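Long-range contacts in exoenzyme S (Pseudomonas aeruginosa, PDB 6GN8), which probably transfers ADP-ribose to host proteins through the domain in this chain and, as the full-length toxin, probably also activates GTP hydrolysis by host GTPases: residues Ala69-Gln77 with Gly127-Thr135; Gln101-Thr112 with Gln147-Ser157. The protein carries 2 engineered substitutions. All blocks are in the same frame, centred on the assembly; numbering follows the deposited sequence.

In the fold
Both contacts belong to the ADP-ribosyltransferase domain, yet they illustrate two ways of joining distant parts of a chain. Contact 1 is largely buried and sets the end of helix 54-77 against the turn between strands 126-128 and 133-136, relying on a salt bridge, side-chain-to-backbone bonding and water. Contact 2, partly buried, pairs strands 106-112 and 149-155 by regular backbone bonds; one face turns into the fold and the other meets a chain of another protein. The two touch where the strands pack together: Thr-135 OG1 and Thr-108 OG1 lie 2.8 Å apart, and Arg-110 NH1 is 3.0 Å from Ser-134 O, both probable hydrogen bonds.

Contact 1: residues Ala69-Gln77 with Gly127-Thr135; sequences ADLNRALRQ and GHDDGYLST
The helix passes the turn closest at Asn-72, whose CA is 4.5 Å from the CA of Gly-131; Arg-76 follows one turn on, beside Asp-130. Lacking a CB, Gly-131 leaves Asn-72 OD1 and Arg-76 NE the place a side chain would fill, and so the helix can approach. The Arg-76 chain runs extended (chi3 -173°), carrying its guanidinium past Gly-131 to the carboxylate of Asp-129. Arg-76 NE donates almost straight to the syn lone pair of Asp-129 OD1 (2.8 Å), the oxygen lying in the guanidinium plane; a weak NH2 bond to OD2 completes the salt bridge, the two planes twisted 49° apart. On its anti side the same OD1 accepts the N of Gly-131 at 2.8 Å, closing an Asx turn. Asn-72 OD1 takes the N of Tyr-132 at 2.8 Å, the donor lying above the amide C=O plane, while Asn-72 ND2 is hydrogen-bonded to Tyr-63 OH. Leu-75 CD1 packs 3.8 Å from Tyr-132 CD1, and the Tyr-132 hydroxyl is hydrogen-bonded to Asp-89. One water joins Arg-76 NH2, Tyr-132 O and Ser-134 N. Asp-129 OD1 thus closes the turn and takes the straight arginine bond, which would favour the carboxylate form of Asp-129.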
# COMPACT_ATOMS: atom_id res chain seq x y z
N ALA C 69 0.64 -8.95 43.62
CA ALA C 69 -0.54 -9.79 43.70
C ALA C 69 -1.69 -9.06 44.39
O ALA C 69 -2.73 -8.88 43.76
CB ALA C 69 -0.21 -11.10 44.42
N ASP C 70 -1.49 -8.55 45.61
CA ASP C 70 -2.57 -7.86 46.30
C ASP C 70 -2.96 -6.52 45.60
O ASP C 70 -4.17 -6.28 45.43
CB ASP C 70 -2.24 -7.64 47.79
CG ASP C 70 -1.12 -6.65 48.09
OD1 ASP C 70 -1.40 -5.42 48.17
OD2 ASP C 70 0.03 -7.09 48.28
N LEU C 71 -1.97 -5.70 45.15
CA LEU C 71 -2.25 -4.41 44.50
C LEU C 71 -3.09 -4.55 43.21
O LEU C 71 -4.15 -3.92 43.10
CB LEU C 71 -0.97 -3.58 44.24
CG LEU C 71 -1.16 -2.25 43.49
CD1 LEU C 71 -2.04 -1.28 44.27
CD2 LEU C 71 0.14 -1.61 43.22
N ASN C 72 -2.61 -5.36 42.26
CA ASN C 72 -3.25 -5.62 40.95
C ASN C 72 -4.65 -6.23 41.09
O ASN C 72 -5.53 -5.90 40.29
CB ASN C 72 -2.36 -6.50 40.07
CG ASN C 72 -1.20 -5.75 39.46
OD1 ASN C 72 -1.16 -4.51 39.37
ND2 ASN C 72 -0.21 -6.48 39.01
N ARG C 73 -4.86 -7.08 42.13
CA ARG C 73 -6.16 -7.69 42.44
C ARG C 73 -7.15 -6.58 42.81
O ARG C 73 -8.29 -6.60 42.37
CB ARG C 73 -5.99 -8.70 43.60
CG ARG C 73 -7.25 -9.40 44.11
CD ARG C 73 -6.91 -10.48 45.13
NE ARG C 73 -6.55 -9.94 46.45
CZ ARG C 73 -5.40 -10.18 47.09
NH1 ARG C 73 -5.19 -9.66 48.29
NH2 ARG C 73 -4.47 -10.95 46.54
N ALA C 74 -6.69 -5.60 43.61
CA ALA C 74 -7.52 -4.49 44.07
C ALA C 74 -7.86 -3.52 42.91
O ALA C 74 -9.00 -3.06 42.82
CB ALA C 74 -6.83 -3.74 45.20
N LEU C 75 -6.88 -3.23 42.03
CA LEU C 75 -7.04 -2.36 40.86
C LEU C 75 -7.99 -2.98 39.86
O LEU C 75 -8.87 -2.30 39.34
CB LEU C 75 -5.66 -2.09 40.19
CG LEU C 75 -4.65 -1.20 40.94
CD1 LEU C 75 -3.23 -1.35 40.33
CD2 LEU C 75 -5.06 0.26 40.90
N ARG C 76 -7.80 -4.28 39.59
CA ARG C 76 -8.58 -5.08 38.63
C ARG C 76 -10.02 -5.24 39.10
O ARG C 76 -10.92 -5.14 38.28
CB ARG C 76 -7.91 -6.45 38.38
CG ARG C 76 -6.74 -6.35 37.41
CD ARG C 76 -5.87 -7.60 37.38
NE ARG C 76 -4.68 -7.37 36.56
CZ ARG C 76 -3.52 -8.01 36.68
NH1 ARG C 76 -3.38 -8.98 37.58
NH2 ARG C 76 -2.50 -7.70 35.91
N GLN C 77 -10.23 -5.48 40.41
CA GLN C 77 -11.58 -5.63 40.98
C GLN C 77 -12.28 -4.27 41.25
O GLN C 77 -13.48 -4.25 41.50
CB GLN C 77 -11.53 -6.46 42.27
CG GLN C 77 -11.38 -7.97 42.01
CD GLN C 77 -11.08 -8.79 43.26
OE1 GLN C 77 -10.49 -9.87 43.17
NE2 GLN C 77 -11.47 -8.31 44.43
N GLY C 127 -7.12 -2.38 23.94
CA GLY C 127 -7.66 -2.53 25.28
C GLY C 127 -6.55 -2.37 26.31
O GLY C 127 -5.40 -2.12 25.93
N HIS C 128 -6.86 -2.52 27.60
CA HIS C 128 -5.83 -2.37 28.65
C HIS C 128 -6.15 -3.15 29.92
O HIS C 128 -7.32 -3.45 30.21
CB HIS C 128 -5.61 -0.89 29.00
CG HIS C 128 -6.78 -0.21 29.66
ND1 HIS C 128 -7.44 0.83 29.05
CD2 HIS C 128 -7.33 -0.42 30.88
CE1 HIS C 128 -8.39 1.20 29.89
NE2 HIS C 128 -8.37 0.46 31.01
N ASP C 129 -5.12 -3.43 30.71
CA ASP C 129 -5.26 -4.08 32.01
C ASP C 129 -5.43 -2.97 33.08
O ASP C 129 -4.73 -1.96 33.02
CB ASP C 129 -4.03 -4.98 32.29
CG ASP C 129 -4.22 -5.97 33.42
OD1 ASP C 129 -4.72 -5.56 34.49
OD2 ASP C 129 -3.87 -7.15 33.24
N ASP C 130 -6.35 -3.14 34.04
CA ASP C 130 -6.53 -2.13 35.08
C ASP C 130 -5.36 -2.14 36.07
O ASP C 130 -5.04 -1.11 36.67
CB ASP C 130 -7.87 -2.29 35.81
CG ASP C 130 -9.07 -1.74 35.06
OD1 ASP C 130 -8.87 -1.09 33.99
OD2 ASP C 130 -10.20 -1.93 35.54
N GLY C 131 -4.74 -3.31 36.23
CA GLY C 131 -3.56 -3.46 37.07
C GLY C 131 -2.30 -3.12 36.29
O GLY C 131 -2.36 -2.86 35.09
N TYR C 132 -1.15 -3.11 36.97
CA TYR C 132 0.14 -2.92 36.29
C TYR C 132 0.43 -4.20 35.50
O TYR C 132 -0.07 -5.27 35.87
CB TYR C 132 1.25 -2.61 37.31
CG TYR C 132 1.11 -1.24 37.92
CD1 TYR C 132 0.34 -1.04 39.07
CD2 TYR C 132 1.73 -0.13 37.35
CE1 TYR C 132 0.15 0.24 39.60
CE2 TYR C 132 1.56 1.15 37.88
CZ TYR C 132 0.78 1.32 39.01
OH TYR C 132 0.64 2.57 39.55
N LEU C 133 1.17 -4.09 34.39
CA LEU C 133 1.49 -5.23 33.53
C LEU C 133 2.99 -5.63 33.63
O LEU C 133 3.88 -4.99 33.05
CB LEU C 133 1.12 -4.95 32.06
CG LEU C 133 0.98 -6.19 31.16
CD1 LEU C 133 -0.38 -6.84 31.34
CD2 LEU C 133 1.17 -5.83 29.71
N SER C 134 3.22 -6.69 34.39
CA SER C 134 4.52 -7.29 34.58
C SER C 134 4.83 -8.21 33.40
O SER C 134 4.02 -9.06 32.99
CB SER C 134 4.57 -8.06 35.91
OG SER C 134 4.10 -7.26 36.99
N THR C 135 5.97 -7.98 32.81
CA THR C 135 6.47 -8.79 31.72
C THR C 135 7.91 -9.12 32.11
O THR C 135 8.45 -8.50 33.04
CB THR C 135 6.30 -8.10 30.36
OG1 THR C 135 7.19 -7.00 30.28
CG2 THR C 135 4.87 -7.61 30.08
O HOH W 1 -12.02 -1.88 38.03
O HOH W 2 0.65 -7.89 36.02
O HOH W 3 -10.71 -4.66 35.65

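Contact 2: residues Gln101-Thr112 with Gln147-Ser157; sequences QAEQVVKTFRGT and QGTISTVFGRS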
# COMPACT_ATOMS: atom_id res chain seq x y z
N GLN C 101 9.27 7.24 27.14
CA GLN C 101 9.58 6.23 26.12
C GLN C 101 11.11 5.98 25.96
O GLN C 101 11.89 6.92 25.85
CB GLN C 101 8.99 6.63 24.76
CG GLN C 101 7.45 6.60 24.70
CD GLN C 101 6.87 6.08 23.39
OE1 GLN C 101 7.54 5.96 22.36
NE2 GLN C 101 5.58 5.74 23.40
N ALA C 102 11.51 4.69 25.92
CA ALA C 102 12.90 4.25 25.71
C ALA C 102 13.31 4.46 24.23
O ALA C 102 12.45 4.60 23.36
CB ALA C 102 13.05 2.78 26.09
N GLU C 103 14.64 4.49 23.96
CA GLU C 103 15.22 4.74 22.64
C GLU C 103 14.89 3.63 21.62
O GLU C 103 14.84 3.91 20.42
CB GLU C 103 16.75 4.92 22.73
CG GLU C 103 17.23 6.32 22.34
CD GLU C 103 18.73 6.47 22.18
OE1 GLU C 103 19.42 6.70 23.20
OE2 GLU C 103 19.21 6.39 21.02
N GLN C 104 14.71 2.38 22.11
CA GLN C 104 14.39 1.23 21.25
C GLN C 104 13.20 0.45 21.80
O GLN C 104 12.87 0.54 22.99
CB GLN C 104 15.61 0.30 21.07
CG GLN C 104 16.75 0.86 20.22
CD GLN C 104 18.14 0.56 20.76
OE1 GLN C 104 18.32 0.08 21.89
NE2 GLN C 104 19.16 0.85 19.97
N VAL C 105 12.54 -0.30 20.91
CA VAL C 105 11.40 -1.18 21.19
C VAL C 105 11.97 -2.39 21.92
O VAL C 105 13.05 -2.89 21.55
CB VAL C 105 10.64 -1.54 19.88
CG1 VAL C 105 9.60 -2.62 20.09
CG2 VAL C 105 9.99 -0.31 19.27
N VAL C 106 11.29 -2.81 23.00
CA VAL C 106 11.77 -3.96 23.73
C VAL C 106 10.70 -5.09 23.65
O VAL C 106 9.50 -4.84 23.70
CB VAL C 106 12.25 -3.61 25.18
CG1 VAL C 106 11.11 -3.24 26.10
CG2 VAL C 106 13.09 -4.73 25.77
N LYS C 107 11.19 -6.34 23.44
CA LYS C 107 10.38 -7.53 23.39
C LYS C 107 10.42 -8.22 24.76
O LYS C 107 11.51 -8.60 25.24
CB LYS C 107 10.87 -8.47 22.29
CG LYS C 107 10.14 -9.83 22.22
CD LYS C 107 10.66 -10.71 21.06
CE LYS C 107 12.13 -11.04 21.19
NZ LYS C 107 12.64 -11.83 20.04
N THR C 108 9.23 -8.40 25.37
CA THR C 108 9.11 -9.07 26.68
C THR C 108 8.01 -10.11 26.62
O THR C 108 7.23 -10.15 25.67
CB THR C 108 8.90 -8.07 27.82
OG1 THR C 108 7.69 -7.34 27.59
CG2 THR C 108 10.09 -7.12 28.03
N PHE C 109 7.97 -10.98 27.62
CA PHE C 109 7.08 -12.13 27.65
C PHE C 109 6.28 -12.17 28.90
O PHE C 109 6.69 -11.63 29.94
CB PHE C 109 7.90 -13.43 27.47
CG PHE C 109 8.98 -13.27 26.41
CD1 PHE C 109 8.67 -13.29 25.06
CD2 PHE C 109 10.30 -12.96 26.78
CE1 PHE C 109 9.65 -13.06 24.10
CE2 PHE C 109 11.27 -12.74 25.81
CZ PHE C 109 10.94 -12.81 24.48
N ARG C 110 5.11 -12.79 28.82
CA ARG C 110 4.21 -12.87 29.96
C ARG C 110 3.32 -14.11 29.88
O ARG C 110 2.70 -14.36 28.86
CB ARG C 110 3.38 -11.58 30.00
CG ARG C 110 2.32 -11.54 31.06
CD ARG C 110 1.47 -10.32 30.88
NE ARG C 110 0.24 -10.46 31.65
CZ ARG C 110 0.10 -10.12 32.92
NH1 ARG C 110 1.11 -9.58 33.58
NH2 ARG C 110 -1.06 -10.32 33.54
N GLY C 111 3.28 -14.87 30.96
CA GLY C 111 2.44 -16.05 31.08
C GLY C 111 1.50 -15.93 32.27
O GLY C 111 1.87 -15.36 33.30
N THR C 112 0.25 -16.40 32.11
CA THR C 112 -0.78 -16.43 33.16
C THR C 112 -1.48 -17.79 33.08
O THR C 112 -1.64 -18.33 31.98
CB THR C 112 -1.77 -15.25 33.07
OG1 THR C 112 -2.47 -15.27 31.84
CG2 THR C 112 -1.11 -13.90 33.25
N GLN C 147 0.67 -22.81 32.24
CA GLN C 147 0.24 -21.51 31.72
C GLN C 147 -0.85 -21.63 30.62
O GLN C 147 -0.74 -22.48 29.74
CB GLN C 147 1.48 -20.78 31.18
CG GLN C 147 1.77 -19.46 31.90
CD GLN C 147 2.53 -19.53 33.21
OE1 GLN C 147 2.03 -19.11 34.26
NE2 GLN C 147 3.77 -20.02 33.18
N GLY C 148 -1.87 -20.78 30.72
CA GLY C 148 -3.02 -20.74 29.82
C GLY C 148 -2.98 -19.68 28.73
O GLY C 148 -3.52 -19.89 27.64
N THR C 149 -2.43 -18.49 29.03
CA THR C 149 -2.28 -17.44 28.03
C THR C 149 -0.81 -16.97 28.05
O THR C 149 -0.32 -16.54 29.10
CB THR C 149 -3.30 -16.28 28.13
OG1 THR C 149 -2.93 -15.37 29.14
CG2 THR C 149 -4.74 -16.72 28.30
N ILE C 150 -0.11 -17.14 26.91
CA ILE C 150 1.30 -16.75 26.70
C ILE C 150 1.32 -15.54 25.74
O ILE C 150 0.74 -15.64 24.65
CB ILE C 150 2.18 -17.92 26.15
CG1 ILE C 150 2.15 -19.18 27.03
CG2 ILE C 150 3.63 -17.46 25.92
CD1 ILE C 150 2.64 -18.96 28.46
N SER C 151 1.95 -14.40 26.15
CA SER C 151 2.01 -13.15 25.37
C SER C 151 3.44 -12.71 25.07
O SER C 151 4.34 -12.88 25.88
CB SER C 151 1.32 -12.01 26.11
OG SER C 151 -0.01 -12.33 26.50
N THR C 152 3.62 -12.12 23.89
CA THR C 152 4.85 -11.48 23.46
C THR C 152 4.45 -10.02 23.33
O THR C 152 3.48 -9.69 22.64
CB THR C 152 5.44 -12.14 22.20
OG1 THR C 152 5.61 -13.53 22.45
CG2 THR C 152 6.75 -11.55 21.78
N VAL C 153 5.17 -9.15 24.06
CA VAL C 153 4.85 -7.74 24.19
C VAL C 153 5.96 -6.90 23.57
O VAL C 153 7.15 -7.16 23.78
CB VAL C 153 4.64 -7.39 25.72
CG1 VAL C 153 4.18 -5.95 25.94
CG2 VAL C 153 3.69 -8.37 26.41
N PHE C 154 5.55 -5.87 22.83
CA PHE C 154 6.46 -4.87 22.23
C PHE C 154 6.08 -3.50 22.74
O PHE C 154 4.91 -3.09 22.61
CB PHE C 154 6.41 -4.92 20.68
CG PHE C 154 6.99 -6.19 20.14
CD1 PHE C 154 8.36 -6.31 19.92
CD2 PHE C 154 6.19 -7.31 19.92
CE1 PHE C 154 8.91 -7.50 19.42
CE2 PHE C 154 6.73 -8.50 19.44
CZ PHE C 154 8.09 -8.59 19.19
N GLY C 155 7.03 -2.80 23.35
CA GLY C 155 6.79 -1.47 23.88
C GLY C 155 8.02 -0.60 24.08
O GLY C 155 9.15 -1.04 23.85
N ARG C 156 7.79 0.64 24.52
CA ARG C 156 8.87 1.57 24.81
C ARG C 156 8.76 2.18 26.23
O ARG C 156 9.77 2.65 26.76
CB ARG C 156 8.90 2.69 23.77
CG ARG C 156 9.73 2.35 22.54
CD ARG C 156 9.79 3.53 21.59
NE ARG C 156 10.04 3.10 20.21
CZ ARG C 156 11.11 3.44 19.50
NH1 ARG C 156 11.26 2.98 18.26
NH2 ARG C 156 12.04 4.23 20.02
N SER C 157 7.55 2.18 26.85
CA SER C 157 7.28 2.88 28.13
C SER C 157 7.44 2.03 29.40
O SER C 157 7.06 2.48 30.49
CB SER C 157 5.88 3.49 28.11
OG SER C 157 5.80 4.34 26.98
O HOH W 4 0.10 -13.68 28.82
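Val-106 to Thr-112 pair residue by residue with Gly-155 to Thr-149 as antiparallel strands, their axes 4.6 Å apart at closest approach and their directions 153° apart. Backbone bonds alternate with CA-H...O contacts along the ladder until Thr-112 O accepts both Gly-148 N (2.8 Å) and Thr-149 N, a classic beta bulge. There the hydroxyls of Thr-112 and Thr-149 approach to 2.7 Å between their OG1 atoms; Thr-112 OG1 is hydrogen-bonded to Gly-114 O, which Thr-149 OG1 reaches only weakly. A water held by Arg-110 O, Thr-149 O and Ser-151 OG sits nearby. With CG trans to the backbone N (chi1 175°), Lys-107 runs beside the Phe-154 ring, its CB 3.6 Å from Phe-154 CE1, then bends at chi3. Val-105 CG1 meets the edge of that ring, 3.9 Å from Phe-154 CD1. Past the strand ends, Ala-102 N donates to Arg-156 O at 2.8 Å. Val-105 N lies over one face of the Arg-156 guanidinium, whose NH2 bonds weakly to Ala-102 O and lies 2.8 Å from Glu-103 O. Lys-107 NZ bonds to the backbone of another protein's chain, and Phe-154 stacks on an aromatic ring there. Thr-108, Arg-110 and Val-153 point instead into the fold, a placement of Arg-110 consistent with the first-strand arginine of R-S-E transferases. The ladder thus gives one face to the domain interior and the other, of aromatic rings, a threonine methyl and a lysine, to a protein partner.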